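Local atomic coordinates of phage terminase large subunit (Thermus phage G20c, PDB entry 5M1Q), a protein that packages viral DNA into empty procapsids as an ATP-driven motor subunit and cuts the genome with its metal-dependent nuclease domain to start and end packaging. Residues A[3-8]-A[131-136]; A[43-48]-A[171-176]; A[85-90]-A[109-114]. All blocks are in the same frame, centred on the assembly; numbering follows the deposited sequence.

Contact 1. Residues A[3-8]-A[131-136]; sequences VFSGLD and LMEKGQ. With ZN (zinc ion), chain E.
Met-132 reaches Phe-4 through two extended torsions and one bend: CG stands anti to the backbone N (chi1 -168°), the chain runs straight on to SD, and chi3 of -60° then folds CE toward the ring. The Met-132 side chain lies roughly perpendicular to that of Phe-4, with the methyl CE 3.6 Å from CD1 of Phe-4. The sulfur SD of Met-132 sits 5.0 Å from the centroid of that ring and 47° off its normal, an oblique Met-aromatic contact. The same sulfur lies 4.1 Å from CD2 of Leu-7, whose side chain runs alongside in the same direction. The type I beta turn from Phe-4 to Leu-7 brings Gly-6 O to 3.5 Å from Met-132 CG. The turn thus lies against the last turn of helix 118-133, which ends in a Schellman motif with Gly-135 at positive phi. Approach is close here: Gly-6 CA and Glu-133 CA are 4.0 Å apart, and a glycine puts no side chain between the two backbones. On the exposed flank Glu-133 bends at chi2, bringing OE2 3.2 Å from Gly-6 CA and OE1 into a weak hydrogen bond at most with Ser-5 OG. Beyond the turn, Asp-8 OD1 binds a zinc ion at 2.0 Å, with a water as another ligand; this metal does not join the segments. Phe-4 also packs on Leu-128 of the same helix and Leu-149 of helix 143-150.

Contact 2. Residues A[43-48]-A[171-176]; sequences QDYSVF and HDDIVM. With ZN (zinc ion), chain B; ZN (zinc ion), chain D.
Asp-44 OD1 is gripped by a zinc ion at 2.0 Å and, more weakly, by the backbone N-H of Tyr-45 in its own segment. CG of Asp-44 stands anti to the backbone N (chi1 -158°), which carries the carboxylate to the metal. That zinc joins the two segments, because it also takes His-171 ND1 at 2.2 Å, Asp-173 OD2 at 2.1 Å and a water. The Asp-44 carboxylate and the His-171 imidazole come in from opposing directions with their planes only 22° apart, and their metal-binding atoms lie close because both hold the same ion. Asp-173 bridges two metals: while OD2 serves the first zinc, OD1 binds a second at 2.0 Å. The positive ions probably offset the repulsion between the acidic groups. Four waters and Asp-38 complete the second zinc's shell. One of those waters donates to Asp-44 OD2, another to Tyr-45 O and a third to Asp-172 OD1, so residues that do not touch this ion still help to place its ligands.

Tyr-45 meets the histidine ring edge-on in a T-shaped stack, planes at 82°, with CE1 3.7 Å from His-171 NE2; Arg-63 adds a cation-pi contact to the tyrosine. Farther along the segments, away from the metals, the contact turns apolar, as Val-47 CG2 lies 3.7 Å from Asp-173 CB and 4.0 Å from Ile-174 CG1. The second zinc probably replaces one catalytic magnesium; the first uses a different ligand set, and Asp-91 binds neither. Asp-38 on strand 33-38 and Asp-173 at the start of helix 173-182, sharing a metal, mark the RuvC-like nuclease centre of an RNase H fold.

Contact 3. Residues A[85-90]-A[109-114]; sequences HAYVVA and NYTPLP. With ZN (zinc ion), chain C.
Backbone hydrogen bonds carry most of the contact between 85-90 and 109-114, which run parallel and pair Val-88 with Tyr-110, Val-89 with Thr-111 and Ala-90 with Pro-112. Val-88 uses both its N-H, to Asn-109 O at 2.8 Å, and its carbonyl, which accepts from Thr-111 N at 2.7 Å. Ala-90 repeats the pattern, its N-H bonding to Thr-111 O and its O accepting from Leu-113 N at 2.9 Å. Tyr-110 CA adds a CA-H...O contact to Val-88 O.

One side-chain bond lengthens the ladder. With CG of Asn-109 anti to its own N (chi1 -180°), ND2 reaches back to His-85 O at 3.3 Å, nearly straight at 164° and close to the amide plane, with Tyr-87 CB close beside ND2.

Apolar contacts fall on both faces of the sheet. Val-88 CB meets Tyr-110 CB on one; on the other Val-89 CG1 lies 3.8 Å from Leu-113 CD1, the two chains side by side.

Metal coordination is confined to one end, where His-85 NE2 binds a zinc ion at 2.1 Å together with Glu-81 and a water.

Strands 87-90 and 110-112 belong to a beta-alpha-beta unit: its helix 98-105 packs on Ala-90 and Tyr-110, helix 118-133 touches Leu-113, and strand 33-38 flanks 87-90 within the sheet.

How the contacts relate
The three contacts show how one RNase H-like domain varies its chemistry with place. Each mixes buried and exposed residues, but contact 2 is the most central, and contacts 3 and 1 lie progressively farther out. Contact 2 combines metal coordination with an apolar base. Contact 3, at an outer edge of the same mixed sheet, depends chiefly on backbone bonds between parallel strands; its zinc is peripheral and does not link the two segments. Contact 1, about 17 Å from the chain's centre, relies on van der Waals packing, with at most one weak polar bond. Contacts 1 and 2 touch, Phe-4 CZ lying 3.7 Å from Val-175 CG1, whereas helix 118-133 follows strand 110-112, connecting contact 3 to contact 1.

Contact 1. Residues A[3-8]-A[131-136]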
ATOM      1  N   VAL A   3       8.846   2.432  16.512  1.00 30.47           N
ATOM      2  CA  VAL A   3       8.318   1.268  15.810  1.00 28.12           C
ATOM      3  C   VAL A   3       9.250   0.874  14.661  1.00 25.13           C
ATOM      4  O   VAL A   3       9.526  -0.306  14.470  1.00 27.28           O
ATOM      5  CB  VAL A   3       6.897   1.539  15.270  1.00 27.50           C
ATOM      6  CG1 VAL A   3       6.369   0.333  14.509  1.00 28.02           C
ATOM      7  CG2 VAL A   3       5.966   1.910  16.424  1.00 27.57           C
ATOM      8  N   PHE A   4       9.701   1.860  13.893  1.00 23.20           N
ATOM      9  CA  PHE A   4      10.586   1.610  12.751  1.00 22.43           C
ATOM     10  C   PHE A   4      12.010   1.961  13.120  1.00 22.99           C
ATOM     11  O   PHE A   4      12.520   3.004  12.726  1.00 23.84           O
ATOM     12  CB  PHE A   4      10.124   2.386  11.526  1.00 20.91           C
ATOM     13  CG  PHE A   4       8.775   1.946  11.015  1.00 20.04           C
ATOM     14  CD1 PHE A   4       8.600   0.667  10.519  1.00 20.12           C
ATOM     15  CD2 PHE A   4       7.700   2.813  11.011  1.00 19.67           C
ATOM     16  CE1 PHE A   4       7.356   0.246  10.061  1.00 19.97           C
ATOM     17  CE2 PHE A   4       6.464   2.405  10.554  1.00 19.63           C
ATOM     18  CZ  PHE A   4       6.290   1.114  10.089  1.00 20.04           C
ATOM     19  N   SER A   5      12.652   1.047  13.832  1.00 24.14           N
ATOM     20  CA  SER A   5      14.036   1.248  14.243  1.00 25.75           C
ATOM     21  C   SER A   5      14.996   1.135  13.030  1.00 24.34           C
ATOM     22  O   SER A   5      16.141   1.599  13.101  1.00 23.88           O
ATOM     23  CB  SER A   5      14.405   0.280  15.365  1.00 27.64           C
ATOM     24  OG  SER A   5      14.377  -1.045  14.913  1.00 32.58           O
ATOM     25  N   GLY A   6      14.520   0.553  11.920  1.00 21.63           N
ATOM     26  CA  GLY A   6      15.306   0.426  10.696  1.00 20.23           C
ATOM     27  C   GLY A   6      15.086   1.497   9.635  1.00 19.21           C
ATOM     28  O   GLY A   6      15.470   1.280   8.473  1.00 18.64           O
ATOM     29  N   LEU A   7      14.530   2.650  10.011  1.00 18.86           N
ATOM     30  CA  LEU A   7      14.319   3.767   9.075  1.00 20.69           C
ATOM     31  C   LEU A   7      15.529   4.172   8.234  1.00 19.60           C
ATOM     32  O   LEU A   7      15.382   4.532   7.055  1.00 18.31           O
ATOM     33  CB  LEU A   7      13.806   5.009   9.800  1.00 24.41           C
ATOM     34  CG  LEU A   7      12.312   5.206  10.006  1.00 28.93           C
ATOM     35  CD1 LEU A   7      12.117   6.512  10.767  1.00 30.72           C
ATOM     36  CD2 LEU A   7      11.563   5.233   8.682  1.00 30.32           C
ATOM     37  N   ASP A   8      16.729   4.072   8.810  1.00 19.39           N
ATOM     38  CA  ASP A   8      17.944   4.433   8.062  1.00 19.02           C
ATOM     39  C   ASP A   8      18.279   3.475   6.942  1.00 17.91           C
ATOM     40  O   ASP A   8      19.084   3.796   6.056  1.00 18.04           O
ATOM     41  CB  ASP A   8      19.153   4.512   9.005  1.00 21.71           C
ATOM     42  CG  ASP A   8      19.076   5.664   9.952  1.00 24.38           C
ATOM     43  OD1 ASP A   8      18.355   6.635   9.670  1.00 24.85           O
ATOM     44  OD2 ASP A   8      19.758   5.603  10.996  1.00 26.29           O
ATOM     45  N   LEU A 131      11.448  -6.223   7.789  1.00 13.90           N
ATOM     46  CA  LEU A 131      11.994  -6.123   6.445  1.00 14.07           C
ATOM     47  C   LEU A 131      12.789  -4.838   6.266  1.00 14.19           C
ATOM     48  O   LEU A 131      13.808  -4.846   5.567  1.00 14.71           O
ATOM     49  CB  LEU A 131      10.886  -6.185   5.384  1.00 14.26           C
ATOM     50  CG  LEU A 131      10.213  -7.551   5.270  1.00 14.83           C
ATOM     51  CD1 LEU A 131       8.946  -7.425   4.427  1.00 15.21           C
ATOM     52  CD2 LEU A 131      11.135  -8.594   4.655  1.00 15.97           C
ATOM     53  N   MET A 132      12.310  -3.738   6.845  1.00 13.92           N
ATOM     54  CA  MET A 132      12.986  -2.469   6.707  1.00 14.92           C
ATOM     55  C   MET A 132      14.364  -2.501   7.364  1.00 15.80           C
ATOM     56  O   MET A 132      15.350  -2.043   6.762  1.00 15.28           O
ATOM     57  CB  MET A 132      12.143  -1.355   7.262  1.00 15.48           C
ATOM     58  CG  MET A 132      12.640   0.026   6.903  1.00 16.90           C
ATOM     59  SD  MET A 132      11.729   1.279   7.786  1.00 19.09           S
ATOM     60  CE  MET A 132      10.043   0.982   7.217  1.00 18.49           C
ATOM     61  N   GLU A 133      14.424  -3.048   8.579  1.00 17.52           N
ATOM     62  CA  GLU A 133      15.694  -3.324   9.293  1.00 19.88           C
ATOM     63  C   GLU A 133      16.717  -4.061   8.443  1.00 19.49           C
ATOM     64  O   GLU A 133      17.921  -3.784   8.541  1.00 20.85           O
ATOM     65  CB  GLU A 133      15.421  -4.207  10.518  1.00 21.83           C
ATOM     66  CG  GLU A 133      14.856  -3.472  11.700  1.00 24.81           C
ATOM     67  CD  GLU A 133      15.968  -2.918  12.548  1.00 26.82           C
ATOM     68  OE1 GLU A 133      16.134  -3.364  13.700  1.00 31.74           O
ATOM     69  OE2 GLU A 133      16.717  -2.083  12.012  1.00 26.71           O
ATOM     70  N   LYS A 134      16.245  -4.997   7.626  1.00 18.95           N
ATOM     71  CA  LYS A 134      17.097  -5.822   6.764  1.00 19.36           C
ATOM     72  C   LYS A 134      17.491  -5.154   5.452  1.00 18.73           C
ATOM     73  O   LYS A 134      18.186  -5.775   4.636  1.00 20.26           O
ATOM     74  CB  LYS A 134      16.428  -7.153   6.460  1.00 21.12           C
ATOM     75  CG  LYS A 134      16.347  -8.044   7.673  1.00 22.39           C
ATOM     76  CD  LYS A 134      15.415  -9.216   7.459  1.00 25.22           C
ATOM     77  CE  LYS A 134      15.378 -10.032   8.733  1.00 27.82           C
ATOM     78  NZ  LYS A 134      14.547 -11.246   8.566  1.00 30.06           N
ATOM     79  N   GLY A 135      17.041  -3.923   5.228  1.00 17.47           N
ATOM     80  CA  GLY A 135      17.332  -3.210   3.988  1.00 17.92           C
ATOM     81  C   GLY A 135      16.526  -3.699   2.803  1.00 18.01           C
ATOM     82  O   GLY A 135      16.934  -3.509   1.645  1.00 18.63           O
ATOM     83  N   GLN A 136      15.348  -4.280   3.068  1.00 16.42           N
ATOM     84  CA  GLN A 136      14.548  -4.898   2.006  1.00 17.15           C
ATOM     85  C   GLN A 136      13.303  -4.115   1.598  1.00 16.19           C
ATOM     86  O   GLN A 136      12.495  -4.612   0.820  1.00 18.46           O
ATOM     87  CB  GLN A 136      14.160  -6.303   2.425  1.00 19.73           C
ATOM     88  CG  GLN A 136      15.351  -7.243   2.445  1.00 23.26           C
ATOM     89  CD  GLN A 136      14.872  -8.649   2.543  1.00 28.91           C
ATOM     90  OE1 GLN A 136      15.060  -9.453   1.627  1.00 37.15           O
ATOM     91  NE2 GLN A 136      14.167  -8.934   3.615  1.00 30.90           N
TER
HETATM   92 ZN    ZN E 504      18.510   8.216  10.839  0.60 27.33          ZN
HETATM   93  O   HOH W   1      16.809   7.651  12.414  1.00 44.89           O

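Contact 2. Residues A[43-48]-A[171-176]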
ATOM      1  N   GLN A  43     -12.260  13.055   3.635  1.00 36.66           N
ATOM      2  CA  GLN A  43     -11.010  13.803   3.622  1.00 38.45           C
ATOM      3  C   GLN A  43      -9.835  12.906   4.068  1.00 33.21           C
ATOM      4  O   GLN A  43      -8.680  13.319   3.965  1.00 35.51           O
ATOM      5  CB  GLN A  43     -11.108  15.067   4.488  1.00 40.42           C
ATOM      6  CG  GLN A  43     -12.008  16.146   3.883  1.00 42.36           C
ATOM      7  CD  GLN A  43     -11.373  16.865   2.700  1.00 45.37           C
ATOM      8  OE1 GLN A  43     -11.946  16.903   1.605  1.00 47.44           O
ATOM      9  NE2 GLN A  43     -10.185  17.434   2.912  1.00 44.55           N
ATOM     10  N   ASP A  44     -10.132  11.705   4.581  1.00 31.35           N
ATOM     11  CA  ASP A  44      -9.081  10.710   4.857  1.00 27.78           C
ATOM     12  C   ASP A  44      -8.616  10.091   3.539  1.00 26.57           C
ATOM     13  O   ASP A  44      -9.365  10.053   2.550  1.00 26.32           O
ATOM     14  CB  ASP A  44      -9.558   9.610   5.825  1.00 27.12           C
ATOM     15  CG  ASP A  44      -8.400   8.911   6.541  1.00 26.64           C
ATOM     16  OD1 ASP A  44      -7.272   9.428   6.443  1.00 23.86           O
ATOM     17  OD2 ASP A  44      -8.613   7.875   7.210  1.00 27.43           O
ATOM     18  N   TYR A  45      -7.382   9.587   3.547  1.00 25.11           N
ATOM     19  CA  TYR A  45      -6.728   9.122   2.324  1.00 24.11           C
ATOM     20  C   TYR A  45      -6.882   7.645   2.082  1.00 23.35           C
ATOM     21  O   TYR A  45      -6.822   6.826   3.013  1.00 22.68           O
ATOM     22  CB  TYR A  45      -5.242   9.448   2.371  1.00 25.57           C
ATOM     23  CG  TYR A  45      -4.981  10.918   2.287  1.00 27.05           C
ATOM     24  CD1 TYR A  45      -5.037  11.723   3.430  1.00 29.53           C
ATOM     25  CD2 TYR A  45      -4.699  11.521   1.064  1.00 28.19           C
ATOM     26  CE1 TYR A  45      -4.807  13.092   3.347  1.00 31.13           C
ATOM     27  CE2 TYR A  45      -4.472  12.885   0.972  1.00 29.92           C
ATOM     28  CZ  TYR A  45      -4.527  13.662   2.114  1.00 31.26           C
ATOM     29  OH  TYR A  45      -4.300  15.014   2.031  1.00 36.31           O
ATOM     30  N   SER A  46      -7.051   7.314   0.811  1.00 21.14           N
ATOM     31  CA  SER A  46      -6.877   5.964   0.330  1.00 20.46           C
ATOM     32  C   SER A  46      -5.488   5.847  -0.285  1.00 19.47           C
ATOM     33  O   SER A  46      -5.010   6.781  -0.951  1.00 20.16           O
ATOM     34  CB  SER A  46      -7.925   5.629  -0.695  1.00 21.51           C
ATOM     35  OG  SER A  46      -9.202   5.822  -0.126  1.00 24.82           O
ATOM     36  N   VAL A  47      -4.834   4.706  -0.063  1.00 16.05           N
ATOM     37  CA  VAL A  47      -3.481   4.511  -0.593  1.00 15.67           C
ATOM     38  C   VAL A  47      -3.325   3.110  -1.156  1.00 14.61           C
ATOM     39  O   VAL A  47      -3.619   2.116  -0.478  1.00 14.23           O
ATOM     40  CB  VAL A  47      -2.409   4.736   0.487  1.00 15.43           C
ATOM     41  CG1 VAL A  47      -1.015   4.548  -0.099  1.00 15.94           C
ATOM     42  CG2 VAL A  47      -2.575   6.104   1.166  1.00 15.86           C
ATOM     43  N   PHE A  48      -2.810   3.017  -2.373  1.00 14.34           N
ATOM     44  CA  PHE A  48      -2.590   1.761  -3.057  1.00 14.48           C
ATOM     45  C   PHE A  48      -1.090   1.640  -3.389  1.00 15.10           C
ATOM     46  O   PHE A  48      -0.554   2.462  -4.121  1.00 16.64           O
ATOM     47  CB  PHE A  48      -3.417   1.670  -4.353  1.00 16.10           C
ATOM     48  CG  PHE A  48      -4.852   2.097  -4.221  1.00 17.17           C
ATOM     49  CD1 PHE A  48      -5.614   1.783  -3.089  1.00 18.54           C
ATOM     50  CD2 PHE A  48      -5.468   2.814  -5.260  1.00 18.53           C
ATOM     51  CE1 PHE A  48      -6.938   2.173  -2.972  1.00 18.99           C
ATOM     52  CE2 PHE A  48      -6.798   3.214  -5.137  1.00 19.36           C
ATOM     53  CZ  PHE A  48      -7.533   2.900  -4.003  1.00 19.57           C
ATOM     54  N   HIS A 171      -1.835  10.939  10.068  1.00 27.58           N
ATOM     55  CA  HIS A 171      -2.254   9.845   9.189  1.00 26.12           C
ATOM     56  C   HIS A 171      -1.251   8.685   9.176  1.00 23.28           C
ATOM     57  O   HIS A 171      -0.040   8.901   9.295  1.00 23.74           O
ATOM     58  CB  HIS A 171      -2.385  10.334   7.750  1.00 26.43           C
ATOM     59  CG  HIS A 171      -3.479  11.328   7.536  1.00 28.18           C
ATOM     60  ND1 HIS A 171      -4.809  11.006   7.656  1.00 29.44           N
ATOM     61  CD2 HIS A 171      -3.437  12.627   7.159  1.00 29.18           C
ATOM     62  CE1 HIS A 171      -5.547  12.073   7.399  1.00 30.05           C
ATOM     63  NE2 HIS A 171      -4.737  13.070   7.089  1.00 30.08           N
ATOM     64  N   ASP A 172      -1.776   7.478   9.010  1.00 21.60           N
ATOM     65  CA  ASP A 172      -0.962   6.262   8.817  1.00 21.21           C
ATOM     66  C   ASP A 172      -1.419   5.426   7.605  1.00 18.31           C
ATOM     67  O   ASP A 172      -1.045   4.262   7.478  1.00 17.73           O
ATOM     68  CB  ASP A 172      -0.964   5.401  10.089  1.00 22.35           C
ATOM     69  CG  ASP A 172      -2.298   4.681  10.337  1.00 25.48           C
ATOM     70  OD1 ASP A 172      -3.323   4.952   9.668  1.00 26.09           O
ATOM     71  OD2 ASP A 172      -2.323   3.807  11.239  1.00 29.40           O
ATOM     72  N   ASP A 173      -2.192   6.015   6.696  1.00 17.22           N
ATOM     73  CA  ASP A 173      -2.710   5.273   5.548  1.00 16.28           C
ATOM     74  C   ASP A 173      -1.613   4.750   4.599  1.00 15.76           C
ATOM     75  O   ASP A 173      -1.749   3.660   4.028  1.00 15.08           O
ATOM     76  CB  ASP A 173      -3.674   6.125   4.730  1.00 16.89           C
ATOM     77  CG  ASP A 173      -4.593   6.920   5.598  1.00 17.91           C
ATOM     78  OD1 ASP A 173      -5.548   6.322   6.137  1.00 19.78           O
ATOM     79  OD2 ASP A 173      -4.292   8.119   5.781  1.00 19.16           O
ATOM     80  N   ILE A 174      -0.541   5.528   4.436  1.00 14.79           N
ATOM     81  CA  ILE A 174       0.602   5.081   3.620  1.00 14.41           C
ATOM     82  C   ILE A 174       1.286   3.903   4.292  1.00 14.11           C
ATOM     83  O   ILE A 174       1.582   2.911   3.617  1.00 13.17           O
ATOM     84  CB  ILE A 174       1.625   6.209   3.360  1.00 15.13           C
ATOM     85  CG1 ILE A 174       0.952   7.330   2.558  1.00 15.75           C
ATOM     86  CG2 ILE A 174       2.853   5.695   2.630  1.00 15.27           C
ATOM     87  CD1 ILE A 174       1.725   8.627   2.584  1.00 16.56           C
ATOM     88  N   VAL A 175       1.505   4.011   5.606  1.00 13.99           N
ATOM     89  CA  VAL A 175       2.138   2.933   6.351  1.00 14.16           C
ATOM     90  C   VAL A 175       1.351   1.638   6.211  1.00 13.51           C
ATOM     91  O   VAL A 175       1.933   0.582   5.923  1.00 12.53           O
ATOM     92  CB  VAL A 175       2.312   3.265   7.841  1.00 15.73           C
ATOM     93  CG1 VAL A 175       3.054   2.153   8.539  1.00 16.75           C
ATOM     94  CG2 VAL A 175       3.087   4.575   8.010  1.00 16.77           C
ATOM     95  N   MET A 176       0.038   1.724   6.385  1.00 13.64           N
ATOM     96  CA  MET A 176      -0.780   0.535   6.294  1.00 14.38           C
ATOM     97  C   MET A 176      -0.805  -0.074   4.904  1.00 12.98           C
ATOM     98  O   MET A 176      -0.744  -1.288   4.746  1.00 12.73           O
ATOM     99  CB  MET A 176      -2.185   0.817   6.815  1.00 16.80           C
ATOM    100  CG  MET A 176      -2.215   1.129   8.301  1.00 18.78           C
ATOM    101  SD  MET A 176      -1.414  -0.126   9.335  1.00 23.37           S
ATOM    102  CE  MET A 176      -2.250  -1.615   8.828  1.00 23.27           C
TER
HETATM  103 ZN    ZN B 501      -5.497   8.969   7.278  1.00 22.36          ZN
HETATM  104 ZN    ZN D 503      -6.420   4.543   6.467  0.60 25.07          ZN
HETATM  105  O   HOH W   2      -7.367   5.743   8.146  1.00 26.54           O
HETATM  106  O   HOH W   3      -7.462   5.010   4.858  1.00 39.34           O
HETATM  107  O   HOH W   4      -5.197   7.884   9.178  1.00 16.47           O
HETATM  108  O   HOH W   5      -5.058   3.799   7.828  1.00 28.82           O
HETATM  109  O   HOH W   6      -7.737   3.109   6.707  1.00 34.80           O

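Contact 3. Residues A[85-90]-A[109-114]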
ATOM      1  N   HIS A  85      -2.965  -7.050 -13.700  1.00 21.32           N
ATOM      2  CA  HIS A  85      -4.018  -7.501 -12.761  1.00 21.56           C
ATOM      3  C   HIS A  85      -3.421  -8.006 -11.468  1.00 20.67           C
ATOM      4  O   HIS A  85      -3.810  -9.052 -10.934  1.00 21.37           O
ATOM      5  CB  HIS A  85      -4.966  -8.508 -13.389  1.00 22.91           C
ATOM      6  CG  HIS A  85      -5.795  -7.906 -14.463  1.00 24.31           C
ATOM      7  ND1 HIS A  85      -5.405  -7.893 -15.783  1.00 26.71           N
ATOM      8  CD2 HIS A  85      -6.955  -7.218 -14.399  1.00 25.77           C
ATOM      9  CE1 HIS A  85      -6.311  -7.255 -16.493  1.00 26.91           C
ATOM     10  NE2 HIS A  85      -7.269  -6.847 -15.679  1.00 27.91           N
ATOM     11  N   ALA A  86      -2.452  -7.241 -10.993  1.00 18.44           N
ATOM     12  CA  ALA A  86      -1.813  -7.484  -9.712  1.00 17.69           C
ATOM     13  C   ALA A  86      -2.871  -7.747  -8.646  1.00 17.96           C
ATOM     14  O   ALA A  86      -3.818  -6.972  -8.499  1.00 19.41           O
ATOM     15  CB  ALA A  86      -0.974  -6.269  -9.335  1.00 17.50           C
ATOM     16  N   TYR A  87      -2.692  -8.816  -7.872  1.00 18.26           N
ATOM     17  CA  TYR A  87      -3.671  -9.110  -6.841  1.00 19.76           C
ATOM     18  C   TYR A  87      -3.558  -8.104  -5.698  1.00 18.88           C
ATOM     19  O   TYR A  87      -2.454  -7.607  -5.404  1.00 19.20           O
ATOM     20  CB  TYR A  87      -3.586 -10.561  -6.376  1.00 22.45           C
ATOM     21  CG  TYR A  87      -2.417 -10.935  -5.513  1.00 23.26           C
ATOM     22  CD1 TYR A  87      -2.497 -10.873  -4.118  1.00 25.57           C
ATOM     23  CD2 TYR A  87      -1.254 -11.425  -6.083  1.00 25.27           C
ATOM     24  CE1 TYR A  87      -1.416 -11.252  -3.331  1.00 25.88           C
ATOM     25  CE2 TYR A  87      -0.159 -11.799  -5.311  1.00 26.41           C
ATOM     26  CZ  TYR A  87      -0.245 -11.717  -3.934  1.00 25.66           C
ATOM     27  OH  TYR A  87       0.864 -12.100  -3.207  1.00 26.90           O
ATOM     28  N   VAL A  88      -4.701  -7.781  -5.119  1.00 17.37           N
ATOM     29  CA  VAL A  88      -4.835  -6.720  -4.140  1.00 18.13           C
ATOM     30  C   VAL A  88      -5.011  -7.344  -2.757  1.00 19.26           C
ATOM     31  O   VAL A  88      -5.930  -8.144  -2.551  1.00 19.51           O
ATOM     32  CB  VAL A  88      -6.033  -5.795  -4.432  1.00 19.19           C
ATOM     33  CG1 VAL A  88      -6.188  -4.699  -3.375  1.00 19.78           C
ATOM     34  CG2 VAL A  88      -5.876  -5.171  -5.818  1.00 19.58           C
ATOM     35  N   VAL A  89      -4.128  -6.971  -1.836  1.00 16.74           N
ATOM     36  CA  VAL A  89      -4.312  -7.278  -0.413  1.00 16.79           C
ATOM     37  C   VAL A  89      -5.065  -6.096   0.170  1.00 16.55           C
ATOM     38  O   VAL A  89      -4.503  -5.015   0.371  1.00 15.10           O
ATOM     39  CB  VAL A  89      -2.973  -7.488   0.318  1.00 17.27           C
ATOM     40  CG1 VAL A  89      -3.227  -7.946   1.745  1.00 16.97           C
ATOM     41  CG2 VAL A  89      -2.111  -8.481  -0.407  1.00 17.70           C
ATOM     42  N   ALA A  90      -6.372  -6.275   0.394  1.00 16.25           N
ATOM     43  CA  ALA A  90      -7.250  -5.159   0.688  1.00 17.34           C
ATOM     44  C   ALA A  90      -7.691  -5.217   2.121  1.00 17.20           C
ATOM     45  O   ALA A  90      -8.188  -6.270   2.578  1.00 18.39           O
ATOM     46  CB  ALA A  90      -8.472  -5.196  -0.211  1.00 19.01           C
ATOM     47  N   ASN A 109      -9.306  -8.308  -8.613  1.00 27.82           N
ATOM     48  CA  ASN A 109      -8.620  -9.472  -8.085  1.00 27.60           C
ATOM     49  C   ASN A 109      -8.049  -9.142  -6.685  1.00 27.46           C
ATOM     50  O   ASN A 109      -7.035  -8.452  -6.585  1.00 25.29           O
ATOM     51  CB  ASN A 109      -7.491  -9.841  -9.041  1.00 28.55           C
ATOM     52  CG  ASN A 109      -6.708 -11.042  -8.594  1.00 29.54           C
ATOM     53  OD1 ASN A 109      -7.185 -11.848  -7.794  1.00 29.73           O
ATOM     54  ND2 ASN A 109      -5.483 -11.177  -9.120  1.00 29.83           N
ATOM     55  N   TYR A 110      -8.704  -9.615  -5.624  1.00 27.78           N
ATOM     56  CA  TYR A 110      -8.259  -9.306  -4.253  1.00 28.24           C
ATOM     57  C   TYR A 110      -8.248 -10.496  -3.290  1.00 29.74           C
ATOM     58  O   TYR A 110      -8.849 -11.545  -3.550  1.00 30.70           O
ATOM     59  CB  TYR A 110      -9.078  -8.142  -3.678  1.00 29.06           C
ATOM     60  CG  TYR A 110     -10.456  -8.541  -3.216  1.00 31.78           C
ATOM     61  CD1 TYR A 110     -11.509  -8.649  -4.119  1.00 32.78           C
ATOM     62  CD2 TYR A 110     -10.707  -8.827  -1.876  1.00 32.51           C
ATOM     63  CE1 TYR A 110     -12.776  -9.038  -3.706  1.00 34.68           C
ATOM     64  CE2 TYR A 110     -11.967  -9.217  -1.447  1.00 34.97           C
ATOM     65  CZ  TYR A 110     -13.000  -9.317  -2.367  1.00 36.01           C
ATOM     66  OH  TYR A 110     -14.254  -9.698  -1.950  1.00 38.04           O
ATOM     67  N   THR A 111      -7.523 -10.308  -2.186  1.00 27.67           N
ATOM     68  CA  THR A 111      -7.545 -11.179  -1.017  1.00 28.85           C
ATOM     69  C   THR A 111      -7.935 -10.276   0.176  1.00 25.96           C
ATOM     70  O   THR A 111      -7.353  -9.206   0.354  1.00 23.12           O
ATOM     71  CB  THR A 111      -6.166 -11.796  -0.738  1.00 31.29           C
ATOM     72  OG1 THR A 111      -5.579 -12.255  -1.959  1.00 40.79           O
ATOM     73  CG2 THR A 111      -6.277 -12.972   0.224  1.00 32.05           C
ATOM     74  N   PRO A 112      -8.926 -10.684   0.986  1.00 23.50           N
ATOM     75  CA  PRO A 112      -9.319  -9.808   2.088  1.00 23.43           C
ATOM     76  C   PRO A 112      -8.347  -9.967   3.259  1.00 22.85           C
ATOM     77  O   PRO A 112      -7.938 -11.089   3.580  1.00 23.42           O
ATOM     78  CB  PRO A 112     -10.730 -10.304   2.453  1.00 24.16           C
ATOM     79  CG  PRO A 112     -10.715 -11.741   2.074  1.00 24.48           C
ATOM     80  CD  PRO A 112      -9.727 -11.925   0.956  1.00 24.52           C
ATOM     81  N   LEU A 113      -7.949  -8.843   3.845  1.00 20.36           N
ATOM     82  CA  LEU A 113      -7.155  -8.838   5.074  1.00 20.08           C
ATOM     83  C   LEU A 113      -7.722  -7.731   5.951  1.00 19.11           C
ATOM     84  O   LEU A 113      -7.207  -6.615   5.985  1.00 19.57           O
ATOM     85  CB  LEU A 113      -5.667  -8.664   4.748  1.00 20.04           C
ATOM     86  CG  LEU A 113      -4.694  -9.134   5.839  1.00 21.58           C
ATOM     87  CD1 LEU A 113      -3.266  -9.114   5.347  1.00 21.47           C
ATOM     88  CD2 LEU A 113      -4.815  -8.295   7.086  1.00 22.12           C
ATOM     89  N   PRO A 114      -8.836  -8.021   6.657  1.00 19.45           N
ATOM     90  CA  PRO A 114      -9.476  -6.970   7.440  1.00 19.60           C
ATOM     91  C   PRO A 114      -8.654  -6.628   8.680  1.00 17.29           C
ATOM     92  O   PRO A 114      -8.344  -7.514   9.471  1.00 18.12           O
ATOM     93  CB  PRO A 114     -10.829  -7.586   7.820  1.00 20.22           C
ATOM     94  CG  PRO A 114     -10.645  -9.037   7.705  1.00 20.86           C
ATOM     95  CD  PRO A 114      -9.614  -9.276   6.649  1.00 20.76           C
TER
HETATM   96 ZN    ZN C 502      -8.771  -5.740 -16.666  0.60 18.80          ZN
HETATM   97  O   HOH W   7     -10.321  -5.682 -15.165  1.00 29.29           O